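PDB 3DFK: teicoplanin pseudoaglycone deacetylases Orf2 from Actinoplanes teichomyceticus, which probably removes the acetyl group from an amino sugar of the teicoplanin pseudoaglycone, as a zinc-dependent amide hydrolase of the PIG-L family. Local coordinates for residues T150-C155 with K178-R183. Residues are numbered along the deposited sequence; the frame is centred on the assembly and turned at random.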
loop_
_atom_site.group_PDB
_atom_site.type_symbol
_atom_site.label_atom_id
_atom_site.label_comp_id
_atom_site.label_asym_id
_atom_site.label_seq_id
_atom_site.Cartn_x
_atom_site.Cartn_y
_atom_site.Cartn_z
ATOM N N THR A 150 1.890 -16.714 -9.005
ATOM C CA THR A 150 3.066 -17.489 -8.640
ATOM C C THR A 150 3.827 -16.789 -7.515
ATOM O O THR A 150 4.653 -17.394 -6.835
ATOM C CB THR A 150 3.991 -17.686 -9.844
ATOM O OG1 THR A 150 4.336 -16.415 -10.387
ATOM C CG2 THR A 150 3.276 -18.491 -10.921
ATOM N N LEU A 151 3.523 -15.508 -7.322
ATOM C CA LEU A 151 4.170 -14.686 -6.288
ATOM C C LEU A 151 3.213 -13.587 -5.878
ATOM O O LEU A 151 2.574 -12.962 -6.727
ATOM C CB LEU A 151 5.459 -14.039 -6.805
ATOM C CG LEU A 151 6.200 -13.089 -5.844
ATOM C CD1 LEU A 151 6.681 -13.814 -4.582
ATOM C CD2 LEU A 151 7.365 -12.373 -6.506
ATOM N N VAL A 152 3.120 -13.355 -4.577
ATOM C CA VAL A 152 2.326 -12.247 -4.054
ATOM C C VAL A 152 3.302 -11.276 -3.372
ATOM O O VAL A 152 4.179 -11.707 -2.626
ATOM C CB VAL A 152 1.289 -12.744 -3.022
ATOM C CG1 VAL A 152 0.671 -11.575 -2.231
ATOM C CG2 VAL A 152 0.177 -13.535 -3.710
ATOM N N VAL A 153 3.153 -9.976 -3.626
ATOM C CA VAL A 153 3.939 -8.975 -2.899
ATOM C C VAL A 153 2.964 -7.989 -2.266
ATOM O O VAL A 153 1.998 -7.582 -2.896
ATOM C CB VAL A 153 4.957 -8.236 -3.799
ATOM C CG1 VAL A 153 5.845 -7.325 -2.953
ATOM C CG2 VAL A 153 5.869 -9.237 -4.535
ATOM N N THR A 154 3.200 -7.643 -1.003
ATOM C CA THR A 154 2.371 -6.643 -0.342
ATOM C C THR A 154 3.257 -5.802 0.556
ATOM O O THR A 154 4.471 -5.905 0.480
ATOM C CB THR A 154 1.189 -7.282 0.445
ATOM O OG1 THR A 154 0.274 -6.258 0.839
ATOM C CG2 THR A 154 1.664 -8.060 1.670
ATOM N N CYS A 155 2.654 -4.976 1.406
ATOM C CA CYS A 155 3.432 -4.008 2.170
ATOM C C CYS A 155 3.968 -4.584 3.480
ATOM O O CYS A 155 3.329 -5.452 4.077
ATOM C CB CYS A 155 2.568 -2.783 2.459
ATOM S SG CYS A 155 1.067 -3.156 3.391
ATOM N N LYS A 178 -3.209 -20.722 1.123
ATOM C CA LYS A 178 -3.150 -21.119 -0.293
ATOM C C LYS A 178 -1.784 -21.613 -0.770
ATOM O O LYS A 178 -1.640 -22.030 -1.931
ATOM C CB LYS A 178 -3.625 -19.958 -1.177
ATOM C CG LYS A 178 -5.064 -19.542 -0.944
ATOM C CD LYS A 178 -6.036 -20.529 -1.556
ATOM C CE LYS A 178 -7.471 -20.082 -1.357
ATOM N NZ LYS A 178 -8.427 -21.059 -1.947
ATOM N N ASN A 179 -0.790 -21.555 0.113
ATOM C CA ASN A 179 0.586 -21.960 -0.168
ATOM C C ASN A 179 1.161 -21.263 -1.395
ATOM O O ASN A 179 1.627 -21.922 -2.331
ATOM C CB ASN A 179 0.703 -23.493 -0.295
ATOM C CG ASN A 179 2.104 -24.004 -0.019
ATOM O OD1 ASN A 179 2.923 -23.338 0.624
ATOM N ND2 ASN A 179 2.389 -25.201 -0.513
ATOM N N VAL A 180 1.083 -19.930 -1.401
ATOM C CA VAL A 180 1.770 -19.129 -2.422
ATOM C C VAL A 180 2.855 -18.253 -1.776
ATOM O O VAL A 180 2.633 -17.717 -0.671
ATOM C CB VAL A 180 0.798 -18.393 -3.439
ATOM C CG1 VAL A 180 -0.675 -18.731 -3.228
ATOM C CG2 VAL A 180 1.060 -16.915 -3.553
ATOM N N PRO A 181 4.042 -18.156 -2.425
ATOM C CA PRO A 181 5.152 -17.393 -1.876
ATOM C C PRO A 181 4.741 -15.945 -1.731
ATOM O O PRO A 181 4.037 -15.413 -2.594
ATOM C CB PRO A 181 6.227 -17.469 -2.961
ATOM C CG PRO A 181 5.818 -18.526 -3.866
ATOM C CD PRO A 181 4.368 -18.743 -3.739
ATOM N N VAL A 182 5.199 -15.317 -0.659
ATOM C CA VAL A 182 4.856 -13.914 -0.424
ATOM C C VAL A 182 6.123 -13.140 -0.063
ATOM O O VAL A 182 7.054 -13.682 0.539
ATOM C CB VAL A 182 3.701 -13.789 0.614
ATOM C CG1 VAL A 182 4.144 -14.273 1.993
ATOM C CG2 VAL A 182 3.136 -12.367 0.682
ATOM N N ARG A 183 6.178 -11.884 -0.502
ATOM C CA ARG A 183 7.256 -10.974 -0.147
ATOM C C ARG A 183 6.608 -9.672 0.270
ATOM O O ARG A 183 5.471 -9.385 -0.155
ATOM C CB ARG A 183 8.161 -10.694 -1.345
ATOM C CG ARG A 183 8.877 -11.914 -1.905
ATOM C CD ARG A 183 9.783 -11.491 -3.058
ATOM N NE ARG A 183 10.918 -10.707 -2.590
ATOM C CZ ARG A 183 12.055 -11.225 -2.129
ATOM N NH1 ARG A 183 12.217 -12.542 -2.066
ATOM N NH2 ARG A 183 13.022 -10.429 -1.702
#
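Val152 pairs with Val182, and Val153 with Arg183, as segments 151-155 and 181-183 run parallel and exchange three backbone hydrogen bonds: Val152 N to Pro181 O (3.0 Å), Arg183 N to Val152 O (2.9 Å) and Thr154 N to Arg183 O (3.0 Å). The Val152 and Arg183 carbonyls each add a weaker CA-H...O contact, from Val182 CA and Val153 CA respectively. The side chains divide between the two faces of the sheet. On the face of Leu151, Val153 and Arg183, the leucine methyl CD1 lies against Pro181 CB (4.0 Å) and Arg183 CG (3.9 Å), close to the Pro181 carbonyl; chi1 of 177° carries CG out beside the carbonyl carbon of Leu151, and chi2 of 62° turns CD1 toward Pro181 and Arg183. Val153 lies alongside the base of Arg183, whose guanidinium NH2 bonds Thr264 OG1 on strand 263-269. On the other face Val152 spreads its two methyls: CG1 meets Val182 CG2 at 3.9 Å, while CG2 faces Val180 CG2. Helix 162-178, ended by a Schellman motif at Asn179, completes the beta-alpha-beta crossover and covers this face, Thr175 touching both Val152 and Val182. Strand 9-14 flanks 151-155 on the side away from 182-185, taking backbone bonds through Leu11 and Ile13, which places the pair inside the mixed central sheet.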